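Local coordinates for protein ochratoxinase (Aspergillus niger, PDB 4C65) that hydrolyses the mycotoxin ochratoxin A to ochratoxin alpha and L-phenylalanine, acting as a zinc-dependent carboxypeptidase that favours C-terminal aromatic residues, at residues D67-F72 with R113-Y118; N135-G140 with G199-K204; A141-T146 with P178-D183; E187-V192 with L228-E233; N239-A244 with V373-P378. All blocks are in the same frame, centred on the assembly; numbering follows the deposited sequence.

Contact 1 (D67-F72 with R113-Y118); sequences DCHMHF and RDLAGY
The carbonyl oxygen of C68 is gripped side-on by R113, whose NE lies 2.7 Å and NH2 2.8 Å from C68 O. Both nitrogens come to this one atom, which sits at the edge of the guanidinium and in its plane, and a bend at chi3 (62°) turns the group back to reach it. NH2 also forms a salt bridge with E264, whose other carboxylate oxygen hydrogen-bonds H69 ND1. Over one face of the H69 ring stands L115, its CD1 3.6 Å from the ring centroid in a CH-pi contact. D114 OD1 is held from opposite faces of its carboxylate plane: F72 N approaches at 2.9 Å on one side, and A116 N closes an Asx turn on the other. The remaining oxygen, OD2, hydrogen-bonds S138 OG of the next strand. Between these groups the backbones pair in parallel as adjoining barrel strands, with M70 N to R113 O at 2.9 Å and L115 N to M70 O at 2.8 Å. H69 and H71 both bind the first zinc ion of this amidohydrolase site. The chemistry thus probably fixes the HxH backbone from the neighbouring strand, while E264 and L115 would limit the rotation of the H69 imidazole.

Contact 2 (N135-G140 with G199-K204); sequences NVYSSG and GAKVIK
S138 O and the backbone of A200-V202 form the close-packed centre of this contact. K201 N donates to S138 O at 2.8 Å, lying in the carbonyl plane, and V202 N adds a weak bond to the same oxygen at 3.4 Å. One residue on, the CA of S139 directs its hydrogen at V202 O, 3.0 Å away, with an angle of 161° at the hydrogen. The S139 side chain lies beside V202 and K204, its CB 3.8 Å from K204 CB, while OG hydrogen-bonds forward to G140 O. V202 puts CG1 between its own backbone N and carbonyl carbon (chi1 68°), which brings that methyl against S139 CA.

The Y137 end is looser and wetter. K201 runs obliquely past the Y137 ring, its CD 3.7 Å from Y137 CD2, and a water near one face of that ring links V136 O to K201 NZ, weakly at the lysine. A second water joins S138 N to G199 O. At the K204 end a third joins S139 O to K204 N, so waters bridge backbone groups that do not pair directly.

K204, an active-site residue that binds both zinc ions and whose NZ also hydrogen-bonds L115 O, lies in strand 203-206, which follows helix 185-198 after the Schellman turn at G199. Strand 135-138 pairs on its other side with strand 109-114, and helix 119-127 packs against V136 and S138.

Contact 3 (A141-T146 with P178-D183); sequences AALSQT and PLCIAD
A142, L143 and S144 pair with L179, C180 and I181 as two parallel strands, joined through helix 157-164 in a beta-alpha-beta unit of the TIM-barrel domain. The backbone bonds pass back and forth between them, among them C180 N to A142 O and S144 N to C180 O, both 2.9 Å.

On one face of the pair, L143 and C180 meet. L143 keeps CG anti to its carbonyl carbon (chi1 -52°), and its CD2 methyl lies against C180 CB at 3.7 Å. The same C180 CB touches A141 CB at 3.6 Å, so it is held between two side chains of the adjoining segment; A191 of helix 185-198 covers L143 and C180 from beyond. The other face carries A142, L179, S144 and I181. There L179 swings its branched end across the neighbouring strand, CD1 reaching A142 O and, at 3.9 Å, S144 CB. S144 OG, by contrast, hydrogen-bonds Q145 O next to it in the chain and also G150 N, and A142 faces the zinc-binding K204.

At the strand ends, I181 CG2 packs against T146 OG1, meeting that side chain at about a right angle. D183 has CG anti to its carbonyl carbon (chi1 -63°) and presents both carboxylate oxygens to T146. R190 and R193 of a neighbouring subunit form salt bridges with the same carboxylate, tying this end of the strand pair to the next subunit. Each oxygen uses its syn lone pair toward T146: OD1 receives T146 N at 3.0 Å, and OD2 receives T146 OG1 at 2.6 Å.

Contact 4 (E187-V192 with L228-E233); sequences EVRRAV and LKVIVE
I231 packs against V188 and V192, one helical turn apart, where two outer helices of the TIM barrel lie side by side. The short segments run in roughly the same direction, with their axes 9.1 Å apart at closest and inclined at 32°, as suits consecutive helices that follow parallel strands.

The innermost shell is apolar. I231 CG1 comes within 3.8 Å of V188 CB, the two side chains crossing at about a right angle. Its other branch, CG2, meets V192 CG2 at 3.7 Å; with CG1 anti to the carbonyl carbon (chi1 -71°), the CG1 arm lies mainly against V188 and the CG2 arm against V192. V230 serves the other flank. Its CG1, anti to the backbone N (chi1 165°), touches V188 CG2 at 3.9 Å and R189 CG at 3.5 Å, then stands over one face of the R189 guanidinium, offset toward the rim.

The next shell positions these groups. R189 is extended from CG to NE, which carries its guanidinium across V230 to the neighbouring helix, where NH1 forms a salt bridge with E234. NH2 makes another with E226 of a neighbouring subunit, so the arginine joins the helix pair to the octamer interface. Beneath the apolar core, I203 of strand 203-206 touches both V192 and I231, seating the helices on the barrel wall. At the outer edge, K229 and E233 make a weak salt bridge along their own helix. A water completes the link between helices, lying in the guanidinium plane, 2.7 Å from R189 NH1 and 2.7 Å from E233 OE1.

Contact 5 (N239-A244 with V373-P378); sequences NRIVSA and VGPQAP
The single direct hydrogen bond across this contact runs from Q376 NE2 to N239 O, 2.9 Å long and nearly straight at 166°. N239 O lies close to the amide plane of Q376, whereas the nitrogen stands well above the carbonyl plane of N239. The glutamine is bent at chi2, folding its amide back toward N239 and R240.

A flat stack accompanies the bond. The Q376 amide lies over one face of the R240 guanidinium, displaced toward its rim, with the two planes 25° apart and Q376 NE2 3.6 Å from R240 NH1. The arginine's hydrogen bonds go to other groups: NH1 to Q238 O and NH2 to A200 O.

N239, with positive phi, is the C-prime residue of the Schellman motif that ends helix 225-237, and the chain then enters the barrel strand 242-246. The partner segment belongs to the long connection between helix 358-365 and strand 391-394, P375 and Q376 belonging to a 3-10 segment that begins earlier.

Van der Waals contacts make up the rest. I241 places CG1 between its backbone N and carbonyl carbon (chi1 61°), and so brings CD1 to 3.8 Å from G374 N. Its CG2 lies 3.8 Å from P375 CD. On the solvent side the N239 amide passes obliquely over the proline, with N239 ND2 3.5 Å from P375 CB, while F220 of a neighbouring subunit packs against N239.

How the contacts relate
All five contacts lie in or against the TIM barrel. Contacts 1 and 2 have centres 8 Å apart and share a sheet through the neighbouring strands 109-114 and 135-138; contacts 2 and 5, also 8 Å apart, join through strands 203-206 and 242-246. Along the chain, contact 3 is nested within the loop closed by contact 2, and contact 4 alternates with contact 2, its helices flanking strand 203-206. Contact 4 packs on contacts 2, 3 and 5 but stays about 11 Å, at the nearest atoms, from contact 1. Zinc ligands thus sit in contacts 1 and 2, while contacts 1, 3, 4 and 5 also touch neighbouring subunits of the octamer.

Contact 1 (D67-F72 with R113-Y118)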
# COMPACT_ATOMS: atom_id res chain seq x y z
N ASP A 67 35.98 22.65 4.58
CA ASP A 67 34.82 23.41 4.19
C ASP A 67 33.63 22.87 4.95
O ASP A 67 33.36 21.66 4.91
CB ASP A 67 34.57 23.36 2.70
CG ASP A 67 33.62 24.47 2.25
OD1 ASP A 67 32.38 24.31 2.47
OD2 ASP A 67 34.13 25.47 1.72
N CYS A 68 32.94 23.77 5.64
CA CYS A 68 31.88 23.38 6.55
C CYS A 68 30.48 23.45 5.95
O CYS A 68 29.50 23.29 6.67
CB CYS A 68 31.95 24.24 7.79
SG CYS A 68 33.52 24.06 8.66
N HIS A 69 30.38 23.70 4.66
CA HIS A 69 29.10 23.69 4.00
C HIS A 69 29.15 23.11 2.58
O HIS A 69 29.12 23.84 1.61
CB HIS A 69 28.49 25.09 3.96
CG HIS A 69 27.01 25.07 3.73
ND1 HIS A 69 26.13 25.77 4.54
CD2 HIS A 69 26.24 24.38 2.86
CE1 HIS A 69 24.89 25.54 4.13
NE2 HIS A 69 24.93 24.70 3.13
N MET A 70 29.20 21.79 2.50
CA MET A 70 29.21 21.09 1.22
C MET A 70 27.90 20.34 1.06
O MET A 70 27.19 20.13 2.02
CB MET A 70 30.38 20.12 1.18
CG MET A 70 31.76 20.76 1.38
SD MET A 70 32.11 22.09 0.22
CE MET A 70 32.26 21.11 -1.28
N HIS A 71 27.55 19.99 -0.16
CA HIS A 71 26.41 19.13 -0.38
C HIS A 71 26.78 18.03 -1.37
O HIS A 71 27.18 18.29 -2.49
CB HIS A 71 25.15 19.90 -0.79
CG HIS A 71 25.34 20.82 -1.97
ND1 HIS A 71 25.27 22.19 -1.85
CD2 HIS A 71 25.54 20.56 -3.28
CE1 HIS A 71 25.44 22.74 -3.04
NE2 HIS A 71 25.62 21.78 -3.93
N PHE A 72 26.65 16.79 -0.92
CA PHE A 72 27.06 15.65 -1.67
C PHE A 72 25.91 15.19 -2.54
O PHE A 72 25.27 14.17 -2.28
CB PHE A 72 27.51 14.53 -0.72
CG PHE A 72 28.96 14.64 -0.30
CD1 PHE A 72 29.43 15.75 0.37
CD2 PHE A 72 29.84 13.59 -0.55
CE1 PHE A 72 30.76 15.84 0.76
CE2 PHE A 72 31.15 13.68 -0.16
CZ PHE A 72 31.62 14.81 0.51
N ARG A 113 32.28 19.12 5.72
CA ARG A 113 30.98 18.91 6.34
C ARG A 113 29.90 18.97 5.28
O ARG A 113 29.60 20.04 4.73
CB ARG A 113 30.72 19.92 7.46
CG ARG A 113 29.53 19.53 8.34
CD ARG A 113 29.28 20.53 9.46
NE ARG A 113 28.96 21.85 8.94
CZ ARG A 113 28.37 22.83 9.63
NH1 ARG A 113 28.00 22.65 10.89
NH2 ARG A 113 28.13 23.99 9.04
N ASP A 114 29.36 17.79 4.96
CA ASP A 114 28.25 17.61 4.04
C ASP A 114 26.95 17.91 4.78
O ASP A 114 26.68 17.31 5.82
CB ASP A 114 28.25 16.16 3.55
CG ASP A 114 27.03 15.80 2.77
OD1 ASP A 114 26.51 16.65 2.01
OD2 ASP A 114 26.61 14.64 2.84
N LEU A 115 26.14 18.80 4.23
CA LEU A 115 24.90 19.22 4.89
C LEU A 115 23.62 18.85 4.13
O LEU A 115 22.50 19.15 4.58
CB LEU A 115 24.95 20.72 5.13
CG LEU A 115 25.99 21.16 6.15
CD1 LEU A 115 25.94 22.67 6.30
CD2 LEU A 115 25.75 20.49 7.51
N ALA A 116 23.75 18.14 3.02
CA ALA A 116 22.60 17.49 2.40
C ALA A 116 23.11 16.57 1.32
O ALA A 116 23.73 17.02 0.35
CB ALA A 116 21.66 18.52 1.80
N GLY A 117 22.88 15.28 1.44
CA GLY A 117 23.26 14.39 0.35
C GLY A 117 23.77 13.04 0.80
O GLY A 117 23.38 12.52 1.84
N TYR A 118 24.69 12.49 0.01
CA TYR A 118 25.10 11.11 0.16
C TYR A 118 26.48 10.97 0.79
O TYR A 118 27.20 10.02 0.51
CB TYR A 118 25.09 10.47 -1.24
CG TYR A 118 23.75 10.45 -1.91
CD1 TYR A 118 22.69 9.75 -1.35
CD2 TYR A 118 23.53 11.15 -3.08
CE1 TYR A 118 21.44 9.75 -1.94
CE2 TYR A 118 22.30 11.13 -3.71
CZ TYR A 118 21.26 10.42 -3.15
OH TYR A 118 20.02 10.39 -3.75

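Contact 2 (N135-G140 with G199-K204)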
# COMPACT_ATOMS: atom_id res chain seq x y z
N ASN A 135 38.03 13.67 4.94
CA ASN A 135 37.18 13.21 5.99
C ASN A 135 35.83 13.82 5.74
O ASN A 135 35.73 15.04 5.55
CB ASN A 135 37.71 13.67 7.33
CG ASN A 135 38.99 12.96 7.72
OD1 ASN A 135 38.98 11.78 8.01
ND2 ASN A 135 40.10 13.69 7.75
N VAL A 136 34.79 12.99 5.69
CA VAL A 136 33.45 13.49 5.48
C VAL A 136 32.63 13.40 6.76
O VAL A 136 32.49 12.35 7.35
CB VAL A 136 32.74 12.71 4.34
CG1 VAL A 136 31.31 13.22 4.16
CG2 VAL A 136 33.52 12.86 3.04
N TYR A 137 32.12 14.54 7.22
CA TYR A 137 31.16 14.58 8.29
C TYR A 137 29.85 14.98 7.66
O TYR A 137 29.69 16.13 7.23
CB TYR A 137 31.58 15.58 9.38
CG TYR A 137 32.93 15.32 9.93
CD1 TYR A 137 34.05 15.77 9.28
CD2 TYR A 137 33.09 14.62 11.11
CE1 TYR A 137 35.32 15.52 9.78
CE2 TYR A 137 34.34 14.36 11.62
CZ TYR A 137 35.46 14.81 10.95
OH TYR A 137 36.71 14.55 11.47
N SER A 138 28.91 14.05 7.59
CA SER A 138 27.70 14.25 6.84
C SER A 138 26.49 14.34 7.75
O SER A 138 26.42 13.68 8.78
CB SER A 138 27.52 13.11 5.83
OG SER A 138 26.33 13.28 5.06
N SER A 139 25.53 15.16 7.33
CA SER A 139 24.25 15.27 7.99
C SER A 139 23.27 14.18 7.53
O SER A 139 22.18 14.02 8.12
CB SER A 139 23.65 16.63 7.66
OG SER A 139 23.52 16.73 6.26
N GLY A 140 23.64 13.43 6.49
CA GLY A 140 22.67 12.61 5.78
C GLY A 140 21.74 13.59 5.09
O GLY A 140 22.21 14.55 4.46
N GLY A 199 24.93 7.01 9.61
CA GLY A 199 26.26 7.42 10.07
C GLY A 199 26.47 8.92 10.15
O GLY A 199 27.61 9.39 10.23
N ALA A 200 25.39 9.69 10.12
CA ALA A 200 25.52 11.13 10.15
C ALA A 200 26.28 11.58 11.40
O ALA A 200 26.05 11.10 12.49
CB ALA A 200 24.17 11.79 10.08
N LYS A 201 27.23 12.48 11.19
CA LYS A 201 28.03 13.04 12.27
C LYS A 201 27.61 14.49 12.57
O LYS A 201 28.19 15.13 13.44
CB LYS A 201 29.50 12.95 11.92
CG LYS A 201 30.06 11.58 12.27
CD LYS A 201 31.44 11.38 11.68
CE LYS A 201 31.89 9.90 11.80
NZ LYS A 201 33.34 9.78 12.06
N VAL A 202 26.61 14.97 11.87
CA VAL A 202 25.99 16.22 12.22
C VAL A 202 24.52 16.12 11.82
O VAL A 202 24.15 15.25 11.03
CB VAL A 202 26.71 17.40 11.55
CG1 VAL A 202 26.54 17.39 10.03
CG2 VAL A 202 26.22 18.74 12.13
N ILE A 203 23.68 17.01 12.37
CA ILE A 203 22.30 17.12 11.89
C ILE A 203 22.06 18.50 11.29
O ILE A 203 22.45 19.52 11.86
CB ILE A 203 21.26 16.82 13.00
CG1 ILE A 203 21.43 15.40 13.53
CG2 ILE A 203 19.82 16.98 12.48
CD1 ILE A 203 21.19 14.31 12.49
N LYS A 204 21.39 18.53 10.15
CA LYS A 204 21.05 19.80 9.47
C LYS A 204 19.55 19.99 9.38
O LYS A 204 18.84 19.12 8.89
CB LYS A 204 21.68 19.81 8.06
CG LYS A 204 21.07 20.75 7.04
CD LYS A 204 21.64 22.14 7.05
CE LYS A 204 21.07 22.71 5.71
NZ LYS A 204 21.40 22.07 4.35
O HOH W 1 34.53 11.57 9.49
O HOH W 2 29.23 11.39 8.80
O HOH W 3 20.45 15.98 9.14

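Contact 3 (A141-T146 with P178-D183)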
# COMPACT_ATOMS: atom_id res chain seq x y z
N ALA A 141 20.44 13.38 5.23
CA ALA A 141 19.45 14.28 4.64
C ALA A 141 19.31 15.56 5.45
O ALA A 141 19.40 15.54 6.67
CB ALA A 141 18.12 13.60 4.56
N ALA A 142 19.16 16.69 4.76
CA ALA A 142 18.72 17.93 5.41
C ALA A 142 17.28 17.69 5.83
O ALA A 142 16.51 17.11 5.05
CB ALA A 142 18.80 19.11 4.45
N LEU A 143 16.94 18.09 7.05
CA LEU A 143 15.58 17.97 7.52
C LEU A 143 14.77 19.23 7.22
O LEU A 143 15.21 20.33 7.48
CB LEU A 143 15.54 17.69 9.01
CG LEU A 143 16.37 16.57 9.61
CD1 LEU A 143 15.87 16.26 11.01
CD2 LEU A 143 16.33 15.30 8.78
N SER A 144 13.56 19.04 6.69
CA SER A 144 12.68 20.12 6.34
C SER A 144 11.24 19.78 6.66
O SER A 144 10.84 18.62 6.66
CB SER A 144 12.80 20.40 4.85
OG SER A 144 11.97 21.46 4.44
N GLN A 145 10.46 20.79 6.98
CA GLN A 145 9.02 20.63 7.05
C GLN A 145 8.47 20.54 5.63
O GLN A 145 9.11 20.97 4.69
CB GLN A 145 8.38 21.81 7.80
CG GLN A 145 8.70 23.17 7.20
CD GLN A 145 7.74 24.22 7.63
OE1 GLN A 145 7.92 24.88 8.65
NE2 GLN A 145 6.68 24.39 6.85
N THR A 146 7.26 20.00 5.51
CA THR A 146 6.47 20.16 4.31
C THR A 146 6.35 21.64 4.01
O THR A 146 6.14 22.46 4.91
CB THR A 146 5.07 19.53 4.48
OG1 THR A 146 5.20 18.12 4.56
CG2 THR A 146 4.17 19.87 3.31
N PRO A 178 18.83 12.79 -0.13
CA PRO A 178 19.44 14.06 0.21
C PRO A 178 18.58 14.92 1.11
O PRO A 178 19.06 15.87 1.71
CB PRO A 178 19.64 14.74 -1.14
CG PRO A 178 18.73 14.08 -2.09
CD PRO A 178 18.36 12.74 -1.52
N LEU A 179 17.33 14.56 1.21
CA LEU A 179 16.39 15.32 1.95
C LEU A 179 15.40 14.47 2.71
O LEU A 179 15.06 13.37 2.32
CB LEU A 179 15.69 16.25 0.96
CG LEU A 179 14.31 16.73 1.45
CD1 LEU A 179 14.55 18.02 2.25
CD2 LEU A 179 13.27 16.91 0.33
N CYS A 180 14.96 15.02 3.83
CA CYS A 180 14.03 14.32 4.67
C CYS A 180 12.94 15.30 5.09
O CYS A 180 13.23 16.31 5.73
CB CYS A 180 14.75 13.75 5.87
SG CYS A 180 13.68 12.81 6.97
N ILE A 181 11.69 14.98 4.75
CA ILE A 181 10.54 15.78 5.14
C ILE A 181 9.86 15.15 6.35
O ILE A 181 9.50 13.97 6.36
CB ILE A 181 9.50 15.87 4.00
CG1 ILE A 181 10.12 16.28 2.67
CG2 ILE A 181 8.31 16.67 4.47
CD1 ILE A 181 10.35 17.71 2.43
N ALA A 182 9.66 15.97 7.38
CA ALA A 182 9.02 15.49 8.60
C ALA A 182 8.19 16.61 9.20
O ALA A 182 8.63 17.75 9.25
CB ALA A 182 10.07 14.99 9.60
N ASP A 183 7.00 16.26 9.69
CA ASP A 183 6.11 17.23 10.27
C ASP A 183 5.62 16.75 11.64
O ASP A 183 4.97 15.71 11.74
CB ASP A 183 4.91 17.46 9.36
CG ASP A 183 5.30 18.05 8.02
OD1 ASP A 183 5.84 19.18 7.98
OD2 ASP A 183 5.12 17.35 7.00

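Contact 4 (E187-V192 with L228-E233)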
# COMPACT_ATOMS: atom_id res chain seq x y z
N GLU A 187 7.31 12.68 14.04
CA GLU A 187 8.04 12.43 12.81
C GLU A 187 9.47 12.94 12.87
O GLU A 187 10.37 12.32 12.30
CB GLU A 187 7.31 13.02 11.59
CG GLU A 187 6.07 12.25 11.19
CD GLU A 187 5.47 12.70 9.86
OE1 GLU A 187 6.08 13.53 9.13
OE2 GLU A 187 4.38 12.21 9.54
N VAL A 188 9.70 14.07 13.54
CA VAL A 188 11.05 14.63 13.52
C VAL A 188 12.01 13.76 14.35
O VAL A 188 13.21 13.73 14.05
CB VAL A 188 11.17 16.12 13.91
CG1 VAL A 188 10.45 17.01 12.92
CG2 VAL A 188 10.68 16.37 15.32
N ARG A 189 11.49 13.04 15.33
CA ARG A 189 12.34 12.11 16.05
C ARG A 189 12.88 11.08 15.09
O ARG A 189 14.07 10.81 15.09
CB ARG A 189 11.61 11.42 17.20
CG ARG A 189 11.34 12.32 18.40
CD ARG A 189 10.87 11.46 19.56
NE ARG A 189 10.26 12.25 20.62
CZ ARG A 189 10.94 12.92 21.54
NH1 ARG A 189 12.27 12.96 21.51
NH2 ARG A 189 10.26 13.58 22.47
N ARG A 190 12.00 10.48 14.31
CA ARG A 190 12.47 9.49 13.35
C ARG A 190 13.41 10.11 12.33
O ARG A 190 14.45 9.52 12.00
CB ARG A 190 11.32 8.75 12.67
CG ARG A 190 11.85 7.81 11.57
CD ARG A 190 11.15 6.47 11.48
NE ARG A 190 9.71 6.61 11.35
CZ ARG A 190 8.81 6.10 12.17
NH1 ARG A 190 9.15 5.41 13.24
NH2 ARG A 190 7.54 6.31 11.94
N ALA A 191 13.10 11.33 11.89
CA ALA A 191 13.92 12.00 10.91
C ALA A 191 15.36 12.10 11.35
O ALA A 191 16.26 11.77 10.57
CB ALA A 191 13.37 13.39 10.61
N VAL A 192 15.60 12.56 12.58
CA VAL A 192 16.96 12.66 13.09
C VAL A 192 17.58 11.26 13.17
O VAL A 192 18.71 11.04 12.74
CB VAL A 192 17.00 13.33 14.47
CG1 VAL A 192 18.42 13.28 15.04
CG2 VAL A 192 16.54 14.77 14.38
N LEU A 228 11.97 21.92 16.65
CA LEU A 228 13.39 22.24 16.66
C LEU A 228 14.07 21.76 17.96
O LEU A 228 15.16 21.24 17.92
CB LEU A 228 13.63 23.74 16.46
CG LEU A 228 13.36 24.32 15.07
CD1 LEU A 228 13.50 25.84 15.12
CD2 LEU A 228 14.32 23.73 14.05
N LYS A 229 13.40 21.92 19.08
CA LYS A 229 13.95 21.49 20.35
C LYS A 229 14.15 19.97 20.37
O LYS A 229 15.17 19.48 20.83
CB LYS A 229 13.03 21.93 21.49
CG LYS A 229 13.49 21.54 22.88
CD LYS A 229 12.53 22.11 23.91
CE LYS A 229 12.93 21.79 25.35
NZ LYS A 229 12.05 20.74 25.99
N VAL A 230 13.14 19.24 19.92
CA VAL A 230 13.22 17.78 19.83
C VAL A 230 14.35 17.35 18.90
O VAL A 230 15.18 16.53 19.26
CB VAL A 230 11.86 17.18 19.40
CG1 VAL A 230 12.00 15.74 18.95
CG2 VAL A 230 10.88 17.28 20.55
N ILE A 231 14.44 17.97 17.73
CA ILE A 231 15.55 17.71 16.84
C ILE A 231 16.91 17.89 17.54
O ILE A 231 17.79 17.03 17.43
CB ILE A 231 15.49 18.57 15.58
CG1 ILE A 231 14.35 18.06 14.69
CG2 ILE A 231 16.80 18.47 14.80
CD1 ILE A 231 13.93 19.05 13.62
N VAL A 232 17.09 19.01 18.22
CA VAL A 232 18.35 19.27 18.95
C VAL A 232 18.60 18.21 20.03
O VAL A 232 19.72 17.74 20.18
CB VAL A 232 18.37 20.71 19.53
CG1 VAL A 232 19.51 20.89 20.54
CG2 VAL A 232 18.50 21.72 18.41
N GLU A 233 17.56 17.84 20.77
CA GLU A 233 17.66 16.83 21.83
C GLU A 233 18.02 15.46 21.25
O GLU A 233 18.81 14.72 21.83
CB GLU A 233 16.35 16.73 22.60
CG GLU A 233 16.12 17.91 23.52
CD GLU A 233 14.67 18.01 24.01
OE1 GLU A 233 13.81 17.26 23.46
OE2 GLU A 233 14.40 18.81 24.93
O HOH W 4 13.38 14.57 23.43

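Contact 5 (N239-A244 with V373-P378)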
# COMPACT_ATOMS: atom_id res chain seq x y z
N ASN A 239 25.45 12.68 20.70
CA ASN A 239 26.61 13.55 20.60
C ASN A 239 26.79 14.21 19.25
O ASN A 239 27.92 14.36 18.76
CB ASN A 239 27.89 12.82 21.02
CG ASN A 239 28.32 13.20 22.43
OD1 ASN A 239 27.50 13.50 23.29
ND2 ASN A 239 29.60 13.12 22.68
N ARG A 240 25.66 14.59 18.64
CA ARG A 240 25.70 15.42 17.45
C ARG A 240 25.18 16.83 17.83
O ARG A 240 24.35 16.97 18.72
CB ARG A 240 24.84 14.86 16.36
CG ARG A 240 25.51 13.84 15.48
CD ARG A 240 25.89 12.57 16.21
NE ARG A 240 26.22 11.53 15.25
CZ ARG A 240 26.59 10.29 15.54
NH1 ARG A 240 26.71 9.89 16.80
NH2 ARG A 240 26.81 9.45 14.55
N ILE A 241 25.66 17.84 17.12
CA ILE A 241 25.04 19.13 17.16
C ILE A 241 24.23 19.37 15.87
O ILE A 241 24.30 18.58 14.92
CB ILE A 241 26.08 20.23 17.32
CG1 ILE A 241 27.05 20.22 16.14
CG2 ILE A 241 26.78 20.08 18.66
CD1 ILE A 241 27.75 21.54 15.94
N VAL A 242 23.39 20.41 15.89
CA VAL A 242 22.52 20.69 14.79
C VAL A 242 23.01 21.96 14.14
O VAL A 242 23.33 22.94 14.81
CB VAL A 242 21.07 20.88 15.24
CG1 VAL A 242 20.21 21.37 14.09
CG2 VAL A 242 20.52 19.59 15.81
N SER A 243 23.06 21.92 12.82
CA SER A 243 23.34 23.08 12.03
C SER A 243 22.04 23.51 11.41
O SER A 243 21.30 22.69 10.85
CB SER A 243 24.34 22.72 10.92
OG SER A 243 24.52 23.81 10.02
N ALA A 244 21.78 24.81 11.46
CA ALA A 244 20.54 25.37 10.98
C ALA A 244 20.76 26.36 9.84
O ALA A 244 21.48 27.34 9.99
CB ALA A 244 19.85 26.09 12.12
N VAL A 373 31.22 20.35 13.78
CA VAL A 373 30.66 19.01 14.06
C VAL A 373 30.71 18.67 15.53
O VAL A 373 30.42 17.54 15.91
CB VAL A 373 31.31 17.90 13.21
CG1 VAL A 373 31.16 18.21 11.73
CG2 VAL A 373 32.77 17.70 13.57
N GLY A 374 30.99 19.67 16.36
CA GLY A 374 30.81 19.54 17.78
C GLY A 374 31.61 18.39 18.35
O GLY A 374 32.79 18.26 18.04
N PRO A 375 30.99 17.56 19.19
CA PRO A 375 31.73 16.47 19.84
C PRO A 375 32.17 15.36 18.90
O PRO A 375 32.84 14.44 19.35
CB PRO A 375 30.76 15.90 20.87
CG PRO A 375 29.58 16.79 20.88
CD PRO A 375 29.62 17.71 19.72
N GLN A 376 31.78 15.41 17.62
CA GLN A 376 32.20 14.41 16.64
C GLN A 376 33.56 14.71 16.03
O GLN A 376 34.12 13.89 15.30
CB GLN A 376 31.21 14.31 15.49
CG GLN A 376 29.85 13.79 15.91
CD GLN A 376 29.93 12.37 16.42
OE1 GLN A 376 30.46 11.49 15.74
NE2 GLN A 376 29.43 12.16 17.61
N ALA A 377 34.11 15.87 16.39
CA ALA A 377 35.42 16.29 15.88
C ALA A 377 36.54 15.63 16.67
O ALA A 377 36.54 15.67 17.89
CB ALA A 377 35.57 17.80 15.97
N PRO A 378 37.51 15.05 15.96
CA PRO A 378 38.73 14.67 16.64
C PRO A 378 39.55 15.94 16.95
O PRO A 378 39.11 17.05 16.63
CB PRO A 378 39.43 13.76 15.64
CG PRO A 378 38.94 14.19 14.31
CD PRO A 378 37.55 14.72 14.52